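Local coordinates for protein telomerase reverse transcriptase (Candida tropicalis MYA-3404, PDB 6ZD1) that probably elongates telomeres as the catalytic subunit of telomerase, copying a template in the enzyme's RNA into simple repeats at chromosome ends, at residues D127-G132 with G162-V167; K106-R111 with W166-L171; F506-S509 with T513-K516. One frame throughout, in Å; residues are numbered along the deposited sequence.

Contact 1: residues D127-G132 with G162-V167; sequences DDVLSG and GYINWV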
ATOM      1  N   ASP A 127      10.781  21.337   7.741  1.00 78.05           N
ATOM      2  CA  ASP A 127      10.897  21.713   9.145  1.00 85.25           C
ATOM      3  C   ASP A 127      11.668  20.673   9.947  1.00 89.26           C
ATOM      4  O   ASP A 127      12.281  21.011  10.968  1.00 92.84           O
ATOM      5  CB  ASP A 127       9.509  21.922   9.755  1.00 94.11           C
ATOM      6  CG  ASP A 127       8.740  23.054   9.093  1.00 90.96           C
ATOM      7  OD1 ASP A 127       8.429  22.942   7.887  1.00 89.56           O
ATOM      8  OD2 ASP A 127       8.436  24.051   9.781  1.00104.27           O
ATOM      9  N   ASP A 128      11.669  19.419   9.492  1.00 95.48           N
ATOM     10  CA  ASP A 128      12.402  18.349  10.158  1.00 86.89           C
ATOM     11  C   ASP A 128      13.848  18.265   9.679  1.00 88.24           C
ATOM     12  O   ASP A 128      14.768  18.149  10.493  1.00 86.02           O
ATOM     13  CB  ASP A 128      11.697  17.004   9.939  1.00 73.04           C
ATOM     14  CG  ASP A 128      10.295  16.969  10.534  1.00107.75           C
ATOM     15  OD1 ASP A 128       9.314  16.937   9.756  1.00 98.46           O
ATOM     16  OD2 ASP A 128      10.174  16.970  11.781  1.00 97.40           O
ATOM     17  N   VAL A 129      14.064  18.339   8.363  1.00 79.73           N
ATOM     18  CA  VAL A 129      15.409  18.205   7.806  1.00 80.29           C
ATOM     19  C   VAL A 129      16.303  19.355   8.243  1.00 86.80           C
ATOM     20  O   VAL A 129      17.493  19.155   8.524  1.00 86.38           O
ATOM     21  CB  VAL A 129      15.330  18.117   6.269  1.00 79.43           C
ATOM     22  CG1 VAL A 129      16.719  18.098   5.646  1.00 74.42           C
ATOM     23  CG2 VAL A 129      14.532  16.897   5.849  1.00 80.71           C
ATOM     24  N   LEU A 130      15.745  20.559   8.352  1.00 83.57           N
ATOM     25  CA  LEU A 130      16.538  21.753   8.611  1.00 88.23           C
ATOM     26  C   LEU A 130      16.807  21.865  10.102  1.00 93.76           C
ATOM     27  O   LEU A 130      15.895  22.130  10.892  1.00 96.93           O
ATOM     28  CB  LEU A 130      15.829  23.001   8.093  1.00 87.71           C
ATOM     29  CG  LEU A 130      15.801  23.159   6.568  1.00 86.56           C
ATOM     30  CD1 LEU A 130      15.065  24.419   6.148  1.00 84.98           C
ATOM     31  CD2 LEU A 130      17.210  23.165   6.018  1.00 76.34           C
ATOM     32  N   SER A 131      18.061  21.639  10.486  1.00102.17           N
ATOM     33  CA  SER A 131      18.505  21.989  11.826  1.00101.97           C
ATOM     34  C   SER A 131      19.901  22.613  11.815  1.00 98.46           C
ATOM     35  O   SER A 131      20.618  22.547  12.824  1.00 91.77           O
ATOM     36  CB  SER A 131      18.465  20.771  12.750  1.00 98.87           C
ATOM     37  OG  SER A 131      17.127  20.359  12.952  1.00 93.54           O
ATOM     38  N   GLY A 132      20.287  23.267  10.704  1.00 92.74           N
ATOM     39  CA  GLY A 132      21.491  24.070  10.669  1.00 88.63           C
ATOM     40  C   GLY A 132      21.130  25.537  10.832  1.00101.66           C
ATOM     41  O   GLY A 132      19.965  25.919  10.753  1.00100.80           O
ATOM     42  N   GLY A 162      14.533  26.205  -0.356  1.00 79.16           N
ATOM     43  CA  GLY A 162      14.592  25.865  -1.767  1.00 83.92           C
ATOM     44  C   GLY A 162      15.891  25.196  -2.171  1.00 75.43           C
ATOM     45  O   GLY A 162      15.904  24.355  -3.075  1.00 75.86           O
ATOM     46  N   TYR A 163      16.994  25.545  -1.505  1.00 72.58           N
ATOM     47  CA  TYR A 163      18.273  24.913  -1.812  1.00 71.87           C
ATOM     48  C   TYR A 163      18.301  23.478  -1.308  1.00 71.32           C
ATOM     49  O   TYR A 163      18.602  22.548  -2.068  1.00 65.21           O
ATOM     50  CB  TYR A 163      19.422  25.712  -1.200  1.00 75.37           C
ATOM     51  CG  TYR A 163      20.767  25.027  -1.319  1.00 75.87           C
ATOM     52  CD1 TYR A 163      21.422  24.955  -2.542  1.00 76.01           C
ATOM     53  CD2 TYR A 163      21.385  24.457  -0.208  1.00 73.48           C
ATOM     54  CE1 TYR A 163      22.652  24.333  -2.660  1.00 73.32           C
ATOM     55  CE2 TYR A 163      22.617  23.833  -0.318  1.00 73.22           C
ATOM     56  CZ  TYR A 163      23.246  23.775  -1.549  1.00 73.35           C
ATOM     57  OH  TYR A 163      24.472  23.159  -1.679  1.00 71.48           O
ATOM     58  N   ILE A 164      17.989  23.277  -0.026  1.00 63.01           N
ATOM     59  CA  ILE A 164      18.006  21.930   0.533  1.00 63.37           C
ATOM     60  C   ILE A 164      17.001  21.047  -0.187  1.00 69.60           C
ATOM     61  O   ILE A 164      17.264  19.866  -0.451  1.00 62.96           O
ATOM     62  CB  ILE A 164      17.741  21.973   2.048  1.00 66.70           C
ATOM     63  CG1 ILE A 164      18.851  22.751   2.757  1.00 73.10           C
ATOM     64  CG2 ILE A 164      17.636  20.564   2.608  1.00 71.29           C
ATOM     65  CD1 ILE A 164      20.243  22.218   2.480  1.00 63.82           C
ATOM     66  N   ASN A 165      15.843  21.609  -0.541  1.00 67.31           N
ATOM     67  CA  ASN A 165      14.860  20.851  -1.307  1.00 69.77           C
ATOM     68  C   ASN A 165      15.451  20.387  -2.634  1.00 62.63           C
ATOM     69  O   ASN A 165      15.330  19.214  -3.004  1.00 71.40           O
ATOM     70  CB  ASN A 165      13.606  21.699  -1.528  1.00 64.25           C
ATOM     71  CG  ASN A 165      12.443  20.893  -2.055  1.00 83.61           C
ATOM     72  OD1 ASN A 165      12.195  20.854  -3.260  1.00 93.85           O
ATOM     73  ND2 ASN A 165      11.719  20.242  -1.153  1.00 88.45           N
ATOM     74  N   TRP A 166      16.129  21.291  -3.346  1.00 71.17           N
ATOM     75  CA  TRP A 166      16.778  20.910  -4.597  1.00 62.75           C
ATOM     76  C   TRP A 166      17.895  19.900  -4.367  1.00 63.35           C
ATOM     77  O   TRP A 166      18.140  19.042  -5.223  1.00 61.66           O
ATOM     78  CB  TRP A 166      17.318  22.152  -5.310  1.00 60.89           C
ATOM     79  CG  TRP A 166      18.190  21.842  -6.497  1.00 65.83           C
ATOM     80  CD1 TRP A 166      17.777  21.513  -7.757  1.00 64.29           C
ATOM     81  CD2 TRP A 166      19.625  21.842  -6.534  1.00 60.96           C
ATOM     82  NE1 TRP A 166      18.864  21.308  -8.573  1.00 59.75           N
ATOM     83  CE2 TRP A 166      20.009  21.501  -7.847  1.00 60.88           C
ATOM     84  CE3 TRP A 166      20.619  22.094  -5.583  1.00 62.10           C
ATOM     85  CZ2 TRP A 166      21.346  21.411  -8.233  1.00 60.47           C
ATOM     86  CZ3 TRP A 166      21.945  22.002  -5.970  1.00 63.02           C
ATOM     87  CH2 TRP A 166      22.295  21.665  -7.283  1.00 63.82           C
ATOM     88  N   VAL A 167      18.592  19.981  -3.232  1.00 60.61           N
ATOM     89  CA  VAL A 167      19.633  18.996  -2.946  1.00 57.04           C
ATOM     90  C   VAL A 167      19.023  17.616  -2.718  1.00 66.67           C
ATOM     91  O   VAL A 167      19.582  16.598  -3.143  1.00 56.22           O
ATOM     92  CB  VAL A 167      20.485  19.440  -1.743  1.00 66.43           C
ATOM     93  CG1 VAL A 167      21.415  18.316  -1.319  1.00 54.63           C
ATOM     94  CG2 VAL A 167      21.287  20.687  -2.087  1.00 63.00           C
TER
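L130 and I164 make the closest approach of this contact: methyl CD2 of L130 lies 3.7 Å from CG1 of I164, while its distance to I164 CB is 4.2 Å. The second approach comes from V129, whose CG1 stands 4.0 Å from CG2 of the same isoleucine. One branched side chain is therefore met on both of its branches, each by a different residue, and no hydrogen bond links the two segments. In I164, chi1 (-63°) sets CG2 anti to the backbone N and CG1 beside that N, which turns CG1 to L130 and CG2 to V129. L130 starts out across the contact rather than into it; CD1 continues its chain, anti to CA (chi2 179°), and the side branch CD2 is the methyl that reaches the isoleucine. The backbones stay well apart, with L130 CA and I164 CA 8.2 Å from each other. L130 is also where helical geometry ends, so the contact straddles the exit from helix 126-129. It joins that short helix to the long helix 158-179 within the RNA-binding domain. V129 further touches L124, L130 reaches E161, and Y163 and W166 of the long helix pack against helix 36-50.

Contact 2: residues K106-R111 with W166-L171; sequences KVIQDR and WVFISL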
ATOM      1  N   LYS A 106      27.404  17.037   8.706  1.00 88.15           N
ATOM      2  CA  LYS A 106      27.033  15.859   9.483  1.00 80.12           C
ATOM      3  C   LYS A 106      25.521  15.760   9.639  1.00 88.79           C
ATOM      4  O   LYS A 106      24.949  14.668   9.548  1.00 86.87           O
ATOM      5  CB  LYS A 106      27.714  15.896  10.852  1.00 82.64           C
ATOM      6  CG  LYS A 106      29.235  15.836  10.800  1.00 97.10           C
ATOM      7  CD  LYS A 106      29.722  14.555  10.133  1.00115.82           C
ATOM      8  CE  LYS A 106      30.496  14.848   8.850  1.00112.82           C
ATOM      9  NZ  LYS A 106      30.944  13.607   8.154  1.00100.53           N
ATOM     10  N   VAL A 107      24.858  16.894   9.872  1.00 86.35           N
ATOM     11  CA  VAL A 107      23.410  16.888  10.052  1.00 69.47           C
ATOM     12  C   VAL A 107      22.711  16.542   8.742  1.00 83.85           C
ATOM     13  O   VAL A 107      21.789  15.717   8.711  1.00 89.59           O
ATOM     14  CB  VAL A 107      22.931  18.242  10.604  1.00 81.04           C
ATOM     15  CG1 VAL A 107      21.428  18.212  10.838  1.00 75.75           C
ATOM     16  CG2 VAL A 107      23.673  18.584  11.887  1.00 74.49           C
ATOM     17  N   ILE A 108      23.130  17.175   7.644  1.00 76.65           N
ATOM     18  CA  ILE A 108      22.473  16.939   6.361  1.00 65.94           C
ATOM     19  C   ILE A 108      22.686  15.502   5.903  1.00 65.68           C
ATOM     20  O   ILE A 108      21.783  14.878   5.332  1.00 70.41           O
ATOM     21  CB  ILE A 108      22.967  17.951   5.313  1.00 72.32           C
ATOM     22  CG1 ILE A 108      22.652  19.375   5.766  1.00 68.95           C
ATOM     23  CG2 ILE A 108      22.322  17.680   3.962  1.00 71.90           C
ATOM     24  CD1 ILE A 108      23.229  20.440   4.865  1.00 77.77           C
ATOM     25  N   GLN A 109      23.875  14.948   6.151  1.00 69.52           N
ATOM     26  CA  GLN A 109      24.132  13.565   5.759  1.00 68.06           C
ATOM     27  C   GLN A 109      23.243  12.598   6.531  1.00 71.60           C
ATOM     28  O   GLN A 109      22.752  11.612   5.969  1.00 72.54           O
ATOM     29  CB  GLN A 109      25.607  13.221   5.964  1.00 69.61           C
ATOM     30  CG  GLN A 109      26.526  13.794   4.900  1.00 78.74           C
ATOM     31  CD  GLN A 109      27.979  13.425   5.122  1.00 76.91           C
ATOM     32  OE1 GLN A 109      28.410  13.200   6.252  1.00 83.33           O
ATOM     33  NE2 GLN A 109      28.743  13.358   4.038  1.00 93.69           N
ATOM     34  N   ASP A 110      23.003  12.877   7.815  1.00 68.30           N
ATOM     35  CA  ASP A 110      22.095  12.038   8.590  1.00 59.85           C
ATOM     36  C   ASP A 110      20.678  12.119   8.040  1.00 69.21           C
ATOM     37  O   ASP A 110      19.961  11.112   8.000  1.00 74.67           O
ATOM     38  CB  ASP A 110      22.119  12.448  10.062  1.00 76.93           C
ATOM     39  CG  ASP A 110      23.368  11.975  10.782  1.00 79.12           C
ATOM     40  OD1 ASP A 110      24.143  11.193  10.193  1.00 86.99           O
ATOM     41  OD2 ASP A 110      23.570  12.388  11.943  1.00 93.86           O
ATOM     42  N   ARG A 111      20.262  13.305   7.588  1.00 64.28           N
ATOM     43  CA  ARG A 111      18.934  13.424   6.998  1.00 68.28           C
ATOM     44  C   ARG A 111      18.882  12.751   5.637  1.00 69.21           C
ATOM     45  O   ARG A 111      17.818  12.276   5.224  1.00 62.63           O
ATOM     46  CB  ARG A 111      18.527  14.893   6.878  1.00 71.57           C
ATOM     47  CG  ARG A 111      18.586  15.694   8.174  1.00 75.60           C
ATOM     48  CD  ARG A 111      17.461  15.338   9.136  1.00 74.37           C
ATOM     49  NE  ARG A 111      17.700  14.075   9.827  1.00 85.97           N
ATOM     50  CZ  ARG A 111      18.475  13.945  10.899  1.00 94.16           C
ATOM     51  NH1 ARG A 111      19.090  15.006  11.409  1.00 86.46           N
ATOM     52  NH2 ARG A 111      18.637  12.755  11.463  1.00 84.95           N
ATOM     53  N   TRP A 166      16.129  21.291  -3.346  1.00 71.17           N
ATOM     54  CA  TRP A 166      16.778  20.910  -4.597  1.00 62.75           C
ATOM     55  C   TRP A 166      17.895  19.900  -4.367  1.00 63.35           C
ATOM     56  O   TRP A 166      18.140  19.042  -5.223  1.00 61.66           O
ATOM     57  CB  TRP A 166      17.318  22.152  -5.310  1.00 60.89           C
ATOM     58  CG  TRP A 166      18.190  21.842  -6.497  1.00 65.83           C
ATOM     59  CD1 TRP A 166      17.777  21.513  -7.757  1.00 64.29           C
ATOM     60  CD2 TRP A 166      19.625  21.842  -6.534  1.00 60.96           C
ATOM     61  NE1 TRP A 166      18.864  21.308  -8.573  1.00 59.75           N
ATOM     62  CE2 TRP A 166      20.009  21.501  -7.847  1.00 60.88           C
ATOM     63  CE3 TRP A 166      20.619  22.094  -5.583  1.00 62.10           C
ATOM     64  CZ2 TRP A 166      21.346  21.411  -8.233  1.00 60.47           C
ATOM     65  CZ3 TRP A 166      21.945  22.002  -5.970  1.00 63.02           C
ATOM     66  CH2 TRP A 166      22.295  21.665  -7.283  1.00 63.82           C
ATOM     67  N   VAL A 167      18.592  19.981  -3.232  1.00 60.61           N
ATOM     68  CA  VAL A 167      19.633  18.996  -2.946  1.00 57.04           C
ATOM     69  C   VAL A 167      19.023  17.616  -2.718  1.00 66.67           C
ATOM     70  O   VAL A 167      19.582  16.598  -3.143  1.00 56.22           O
ATOM     71  CB  VAL A 167      20.485  19.440  -1.743  1.00 66.43           C
ATOM     72  CG1 VAL A 167      21.415  18.316  -1.319  1.00 54.63           C
ATOM     73  CG2 VAL A 167      21.287  20.687  -2.087  1.00 63.00           C
ATOM     74  N   PHE A 168      17.862  17.557  -2.065  1.00 65.14           N
ATOM     75  CA  PHE A 168      17.265  16.271  -1.724  1.00 56.41           C
ATOM     76  C   PHE A 168      16.438  15.686  -2.866  1.00 62.75           C
ATOM     77  O   PHE A 168      16.569  14.497  -3.175  1.00 70.36           O
ATOM     78  CB  PHE A 168      16.398  16.407  -0.468  1.00 66.00           C
ATOM     79  CG  PHE A 168      17.147  16.186   0.820  1.00 62.94           C
ATOM     80  CD1 PHE A 168      16.931  15.045   1.575  1.00 56.68           C
ATOM     81  CD2 PHE A 168      18.061  17.120   1.276  1.00 68.34           C
ATOM     82  CE1 PHE A 168      17.614  14.837   2.763  1.00 59.71           C
ATOM     83  CE2 PHE A 168      18.746  16.919   2.465  1.00 69.96           C
ATOM     84  CZ  PHE A 168      18.521  15.774   3.210  1.00 63.25           C
ATOM     85  N   ILE A 169      15.597  16.496  -3.512  1.00 61.66           N
ATOM     86  CA  ILE A 169      14.694  15.951  -4.523  1.00 70.38           C
ATOM     87  C   ILE A 169      15.346  15.851  -5.902  1.00 67.71           C
ATOM     88  O   ILE A 169      14.957  14.994  -6.703  1.00 70.58           O
ATOM     89  CB  ILE A 169      13.391  16.769  -4.605  1.00 72.23           C
ATOM     90  CG1 ILE A 169      13.604  18.055  -5.415  1.00 87.25           C
ATOM     91  CG2 ILE A 169      12.850  17.059  -3.207  1.00 75.90           C
ATOM     92  CD1 ILE A 169      12.325  18.798  -5.763  1.00 92.18           C
ATOM     93  N   SER A 170      16.325  16.705  -6.206  1.00 63.28           N
ATOM     94  CA  SER A 170      16.993  16.661  -7.501  1.00 61.93           C
ATOM     95  C   SER A 170      18.302  15.888  -7.452  1.00 64.98           C
ATOM     96  O   SER A 170      18.536  15.019  -8.293  1.00 78.12           O
ATOM     97  CB  SER A 170      17.247  18.079  -8.034  1.00 49.21           C
ATOM     98  OG  SER A 170      16.033  18.791  -8.211  1.00 71.36           O
ATOM     99  N   LEU A 171      19.168  16.187  -6.484  1.00 56.53           N
ATOM    100  CA  LEU A 171      20.452  15.499  -6.421  1.00 60.65           C
ATOM    101  C   LEU A 171      20.311  14.093  -5.845  1.00 58.84           C
ATOM    102  O   LEU A 171      20.613  13.104  -6.521  1.00 58.34           O
ATOM    103  CB  LEU A 171      21.450  16.320  -5.604  1.00 63.21           C
ATOM    104  CG  LEU A 171      21.976  17.570  -6.301  1.00 56.61           C
ATOM    105  CD1 LEU A 171      23.007  18.267  -5.441  1.00 60.14           C
ATOM    106  CD2 LEU A 171      22.572  17.172  -7.626  1.00 69.37           C
TER
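I108 and R111, one helical turn apart, both meet the ring of F168. Along 166-171, W166 comes first; its indole packs against V11 and E14 of helix 8-14, while its carbonyl O takes two backbone bonds, from S170 N at 3.1 Å and from L171 N at 3.3 Å. The second of these marks a wider, pi-type turn over 167-171. V167 follows, touching M90 of helix 79-93. F168 then projects toward helix 104-117. Its CE2 is 4.0 Å from I108 CG2, the branch anti to the isoleucine's backbone N, and the methyl comes in obliquely. On the far part of the ring, CZ lies 3.8 Å from R111 CB and CE1 lies 3.6 Å from R111 O, with that carbonyl at the ring edge, near its plane. This is helix-to-helix packing in the all-helical part of the telomerase RNA-binding domain, where the F168 side chain bridges helices whose nearest CA atoms, R111 CA and F168 CA, are 9.3 Å apart. R111 gives its CB to the ring but not its charge: bends at chi2 (-73°) and chi3 (77°) lead the guanidinium away, and NH2 forms a salt bridge with D114. F168 also stacks edge-to-face with F115. At the end of the segment, L171 turns to I4 and L94, while L171 CG sits over one face of the W166 indole, offset toward the rim.

Contact 3: residues F506-S509 with T513-K516; sequences FITS and TLKK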
ATOM      1  N   PHE A 506     -11.187 -22.730  10.723  1.00 56.77           N
ATOM      2  CA  PHE A 506     -12.435 -23.371  11.114  1.00 70.25           C
ATOM      3  C   PHE A 506     -12.262 -23.966  12.500  1.00 72.17           C
ATOM      4  O   PHE A 506     -11.398 -24.822  12.704  1.00 71.18           O
ATOM      5  CB  PHE A 506     -12.839 -24.452  10.110  1.00 62.05           C
ATOM      6  CG  PHE A 506     -14.007 -25.274  10.556  1.00 71.31           C
ATOM      7  CD1 PHE A 506     -15.282 -24.732  10.566  1.00 68.53           C
ATOM      8  CD2 PHE A 506     -13.833 -26.583  10.975  1.00 66.86           C
ATOM      9  CE1 PHE A 506     -16.366 -25.484  10.979  1.00 72.37           C
ATOM     10  CE2 PHE A 506     -14.913 -27.341  11.390  1.00 70.76           C
ATOM     11  CZ  PHE A 506     -16.181 -26.791  11.393  1.00 72.73           C
ATOM     12  N   ILE A 507     -13.086 -23.519  13.441  1.00 62.27           N
ATOM     13  CA  ILE A 507     -13.036 -23.965  14.827  1.00 69.34           C
ATOM     14  C   ILE A 507     -14.350 -24.661  15.141  1.00 75.14           C
ATOM     15  O   ILE A 507     -15.423 -24.161  14.784  1.00 73.52           O
ATOM     16  CB  ILE A 507     -12.791 -22.792  15.791  1.00 60.43           C
ATOM     17  CG1 ILE A 507     -11.540 -22.015  15.374  1.00 63.96           C
ATOM     18  CG2 ILE A 507     -12.647 -23.295  17.220  1.00 73.36           C
ATOM     19  CD1 ILE A 507     -11.324 -20.744  16.160  1.00 57.25           C
ATOM     20  N   THR A 508     -14.265 -25.819  15.787  1.00 67.51           N
ATOM     21  CA  THR A 508     -15.456 -26.600  16.074  1.00 77.61           C
ATOM     22  C   THR A 508     -15.229 -27.424  17.332  1.00 81.98           C
ATOM     23  O   THR A 508     -14.094 -27.757  17.682  1.00 77.55           O
ATOM     24  CB  THR A 508     -15.812 -27.509  14.892  1.00 73.47           C
ATOM     25  OG1 THR A 508     -17.017 -28.232  15.177  1.00 85.28           O
ATOM     26  CG2 THR A 508     -14.681 -28.492  14.622  1.00 75.86           C
ATOM     27  N   SER A 509     -16.328 -27.727  18.022  1.00 80.89           N
ATOM     28  CA  SER A 509     -16.334 -28.733  19.075  1.00 77.24           C
ATOM     29  C   SER A 509     -16.750 -30.099  18.558  1.00 80.41           C
ATOM     30  O   SER A 509     -16.515 -31.104  19.238  1.00 84.18           O
ATOM     31  CB  SER A 509     -17.266 -28.314  20.216  1.00 78.59           C
ATOM     32  OG  SER A 509     -18.610 -28.247  19.773  1.00 97.47           O
ATOM     33  N   THR A 513     -18.040 -32.933  12.272  1.00 83.97           N
ATOM     34  CA  THR A 513     -18.047 -31.845  11.302  1.00 78.63           C
ATOM     35  C   THR A 513     -16.638 -31.365  10.985  1.00 83.03           C
ATOM     36  O   THR A 513     -16.428 -30.735   9.942  1.00 85.08           O
ATOM     37  CB  THR A 513     -18.898 -30.677  11.814  1.00 81.88           C
ATOM     38  OG1 THR A 513     -18.250 -30.063  12.936  1.00101.15           O
ATOM     39  CG2 THR A 513     -20.279 -31.165  12.245  1.00 79.03           C
ATOM     40  N   LEU A 514     -15.665 -31.657  11.852  1.00 84.73           N
ATOM     41  CA  LEU A 514     -14.275 -31.379  11.508  1.00 79.68           C
ATOM     42  C   LEU A 514     -13.832 -32.226  10.325  1.00 77.36           C
ATOM     43  O   LEU A 514     -13.133 -31.738   9.432  1.00 81.80           O
ATOM     44  CB  LEU A 514     -13.361 -31.624  12.708  1.00 78.76           C
ATOM     45  CG  LEU A 514     -11.865 -31.447  12.416  1.00 73.76           C
ATOM     46  CD1 LEU A 514     -11.520 -29.983  12.155  1.00 70.75           C
ATOM     47  CD2 LEU A 514     -11.013 -32.014  13.540  1.00 74.30           C
ATOM     48  N   LYS A 515     -14.237 -33.500  10.296  1.00 79.44           N
ATOM     49  CA  LYS A 515     -13.859 -34.361   9.180  1.00 83.84           C
ATOM     50  C   LYS A 515     -14.616 -34.002   7.909  1.00 87.03           C
ATOM     51  O   LYS A 515     -14.094 -34.200   6.808  1.00 88.48           O
ATOM     52  CB  LYS A 515     -14.089 -35.830   9.536  1.00 93.81           C
ATOM     53  CG  LYS A 515     -12.850 -36.548  10.057  1.00110.30           C
ATOM     54  CD  LYS A 515     -11.780 -36.677   8.976  1.00113.96           C
ATOM     55  CE  LYS A 515     -10.577 -37.468   9.477  1.00110.40           C
ATOM     56  NZ  LYS A 515      -9.540 -37.662   8.425  1.00103.66           N
ATOM     57  N   LYS A 516     -15.839 -33.481   8.036  1.00 84.32           N
ATOM     58  CA  LYS A 516     -16.562 -32.996   6.863  1.00 83.10           C
ATOM     59  C   LYS A 516     -15.784 -31.889   6.163  1.00 81.30           C
ATOM     60  O   LYS A 516     -15.589 -31.924   4.941  1.00 91.30           O
ATOM     61  CB  LYS A 516     -17.953 -32.507   7.266  1.00 91.83           C
ATOM     62  CG  LYS A 516     -18.892 -33.610   7.723  1.00 96.23           C
ATOM     63  CD  LYS A 516     -20.250 -33.049   8.114  1.00 88.17           C
ATOM     64  CE  LYS A 516     -21.209 -34.161   8.497  1.00100.16           C
ATOM     65  NZ  LYS A 516     -21.411 -35.109   7.368  1.00113.36           N
TER
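F506 lays the rim of its ring against the start of helix 511-520: CE2 is 4.1 Å from L514 CA, which sits at the ring edge near its plane, and 4.0 Å from T513 O, approached obliquely. With CG anti to the backbone N (chi1 172°), the ring reaches out from the strand to the helix. On its flank CD2 lies 4.3 Å from L514 CD1, an apolar contact. Two residues further along the strand, T508 uses both of its branches. Its methyl CG2 packs 3.9 Å from L514 CB, and its hydroxyl OG1 stands 3.1 Å from T513 OG1. Each hydroxyl has a hydrogen-bond partner in N510: T508 OG1 bonds to N510 N, and T513 OG1 to N510 O. One residue thus ties the strand end and the first helical turn together, across a connection of two residues, S509 and N510. F506 and T508 belong to strand 503-508 of a four-stranded antiparallel sheet in the reverse transcriptase domain. A VDD sequence in the adjoining hairpin is consistent with polymerase motif C. Helix 511-520 folds back over this sheet, with L514 also touching Y334 and I336 of strand 334-339 and T513 touching N495 of strand 495-500.

Contacts 1 and 2 form one packed region, their centres about 7 Å apart; contact 3 lies on the opposite side of the chain's centre, about 60 and 58 Å away between centres. Helices 104-117 and 126-129 follow each other in sequence and both pack on helix 158-179, where the two contacts share W166 and V167. They also touch directly: V129 CG1 lies 3.8 Å from F168 CZ, and V129 O 3.6 Å from R111 CG. Contact 3 follows later, its nearest atoms about 43 Å from contact 1 and about 45 Å from contact 2. The first two join helices of the RNA-binding domain, and the third, touching neither, joins a sheet to a helix in the reverse transcriptase domain.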